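Local coordinates for protein probable 2-dehydro-3-deoxygalactonokinase DgoK1 (Sinorhizobium meliloti, PDB 3T69) that probably phosphorylates 2-dehydro-3-deoxy-D-galactonate at the expense of ATP, a step in the breakdown of galactose and galactonate, at residues 185-190 with 224-229. Numbering follows the deposited sequence.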
loop_
_atom_site.group_PDB
_atom_site.type_symbol
_atom_site.label_atom_id
_atom_site.label_comp_id
_atom_site.label_asym_id
_atom_site.label_seq_id
_atom_site.Cartn_x
_atom_site.Cartn_y
_atom_site.Cartn_z
ATOM N N SER B 185 -9.198 1.405 -7.367
ATOM C CA SER B 185 -9.925 0.375 -8.083
ATOM C C SER B 185 -10.785 1.007 -9.176
ATOM O O SER B 185 -11.091 0.367 -10.192
ATOM C CB SER B 185 -10.806 -0.423 -7.146
ATOM O OG SER B 185 -11.819 0.404 -6.644
ATOM N N HIS B 186 -11.141 2.274 -8.968
ATOM C CA HIS B 186 -11.959 3.020 -9.916
ATOM C C HIS B 186 -11.181 3.403 -11.135
ATOM O O HIS B 186 -11.748 3.566 -12.182
ATOM C CB HIS B 186 -12.566 4.247 -9.230
ATOM C CG HIS B 186 -13.665 3.902 -8.264
ATOM N ND1 HIS B 186 -14.823 4.645 -8.152
ATOM C CD2 HIS B 186 -13.802 2.857 -7.407
ATOM C CE1 HIS B 186 -15.616 4.084 -7.248
ATOM N NE2 HIS B 186 -15.021 2.994 -6.788
ATOM N N ALA B 187 -9.872 3.519 -10.986
ATOM C CA ALA B 187 -8.971 3.908 -12.051
ATOM C C ALA B 187 -8.515 2.729 -12.914
ATOM O O ALA B 187 -8.304 2.893 -14.115
ATOM C CB ALA B 187 -7.780 4.570 -11.469
ATOM N N VAL B 188 -8.353 1.550 -12.307
ATOM C CA VAL B 188 -7.752 0.397 -12.993
ATOM C C VAL B 188 -8.680 -0.814 -13.234
ATOM O O VAL B 188 -8.371 -1.677 -14.092
ATOM C CB VAL B 188 -6.507 -0.121 -12.241
ATOM C CG1 VAL B 188 -5.517 0.991 -12.033
ATOM C CG2 VAL B 188 -6.898 -0.736 -10.901
ATOM N N ALA B 189 -9.790 -0.878 -12.483
ATOM C CA ALA B 189 -10.502 -2.154 -12.245
ATOM C C ALA B 189 -10.870 -2.873 -13.544
ATOM O O ALA B 189 -10.454 -4.021 -13.779
ATOM C CB ALA B 189 -11.749 -1.956 -11.343
ATOM N N GLU B 190 -11.602 -2.161 -14.398
ATOM C CA GLU B 190 -12.154 -2.731 -15.623
ATOM C C GLU B 190 -11.104 -2.998 -16.737
ATOM O O GLU B 190 -11.483 -3.317 -17.865
ATOM C CB GLU B 190 -13.351 -1.881 -16.103
ATOM C CG GLU B 190 -14.173 -1.272 -14.913
ATOM C CD GLU B 190 -15.706 -1.196 -15.141
ATOM O OE1 GLU B 190 -16.139 -0.952 -16.297
ATOM O OE2 GLU B 190 -16.475 -1.367 -14.150
ATOM N N ALA B 224 -6.139 10.799 -9.441
ATOM C CA ALA B 224 -6.417 12.203 -9.787
ATOM C C ALA B 224 -6.218 12.439 -11.281
ATOM O O ALA B 224 -6.924 13.277 -11.870
ATOM C CB ALA B 224 -5.578 13.150 -8.989
ATOM N N GLY B 225 -5.250 11.713 -11.871
ATOM C CA GLY B 225 -5.042 11.645 -13.313
ATOM C C GLY B 225 -6.302 11.162 -14.010
ATOM O O GLY B 225 -6.738 11.722 -15.012
ATOM N N GLN B 226 -6.938 10.152 -13.444
ATOM C CA GLN B 226 -8.137 9.612 -14.044
ATOM C C GLN B 226 -9.311 10.544 -13.901
ATOM O O GLN B 226 -10.145 10.613 -14.784
ATOM C CB GLN B 226 -8.448 8.265 -13.419
ATOM C CG GLN B 226 -9.603 7.553 -14.020
ATOM C CD GLN B 226 -10.671 7.370 -13.007
ATOM O OE1 GLN B 226 -10.406 6.945 -11.860
ATOM N NE2 GLN B 226 -11.899 7.701 -13.392
ATOM N N LEU B 227 -9.384 11.267 -12.786
ATOM C CA LEU B 227 -10.430 12.261 -12.589
ATOM C C LEU B 227 -10.297 13.522 -13.477
ATOM O O LEU B 227 -11.290 13.979 -14.043
ATOM C CB LEU B 227 -10.506 12.658 -11.110
ATOM C CG LEU B 227 -11.261 11.713 -10.173
ATOM C CD1 LEU B 227 -11.295 12.297 -8.760
ATOM C CD2 LEU B 227 -12.681 11.400 -10.685
ATOM N N LEU B 228 -9.093 14.085 -13.588
ATOM C CA LEU B 228 -8.927 15.396 -14.248
ATOM C C LEU B 228 -8.741 15.343 -15.776
ATOM O O LEU B 228 -9.261 16.181 -16.523
ATOM C CB LEU B 228 -7.766 16.165 -13.626
ATOM C CG LEU B 228 -7.969 16.554 -12.174
ATOM C CD1 LEU B 228 -6.708 17.250 -11.694
ATOM C CD2 LEU B 228 -9.157 17.443 -12.068
ATOM N N HIS B 229 -7.961 14.374 -16.208
ATOM C CA HIS B 229 -7.826 13.982 -17.590
ATOM C C HIS B 229 -8.441 12.621 -17.518
ATOM O O HIS B 229 -8.795 12.203 -16.408
ATOM C CB HIS B 229 -6.354 13.949 -17.832
ATOM C CG HIS B 229 -5.690 15.151 -17.266
ATOM N ND1 HIS B 229 -4.836 15.093 -16.192
ATOM C CD2 HIS B 229 -5.860 16.463 -17.548
ATOM C CE1 HIS B 229 -4.434 16.318 -15.895
ATOM N NE2 HIS B 229 -5.042 17.165 -16.704
#
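Ala187 and Gln226 mark the point where the backbones come nearest, their CA atoms 6.1 Å apart, as the short helix 185-188 passes the last turn of helix 215-228. That turn is still helical in its bonding, with Leu228 N donating to Ala224 O, and the chain leaves helical geometry at His229. The interface is small, about 105 Å² summed over both sides, and one long side chain spans most of it. Gln226 sets out toward the short helix with CG anti to its backbone nitrogen (chi1 -176°), and a bend at chi2 (-118°) brings the oxygen of the amide up to the main chain there. Its OE1 rests 3.4 Å from Ala187 CA and 3.6 Å from Ala187 CB, a van der Waals contact with the buried alanine. The carbonyl oxygen of His186 is a further neighbour, 3.6 Å from Gln226 OE1, but the polar partner of OE1 is Arg223 NH2, three residues earlier on the same helix, with which it forms a hydrogen bond. Both segments belong to the helical region inserted between strands 162-169 and 261-264 of this ASKHA-type kinase, near the periphery of the chain. A valine at Gln226 would probably leave Arg223 without this acceptor and open a gap beside Ala187. His186 adds little to the interface itself, since its ring turns away from 224-229, though its side chain also packs on Arg223. Around the same turn, Ala224, Leu227, Leu228 and His229 meet the second subunit, Leu227 on its Arg76 and Leu228 on its Gln116.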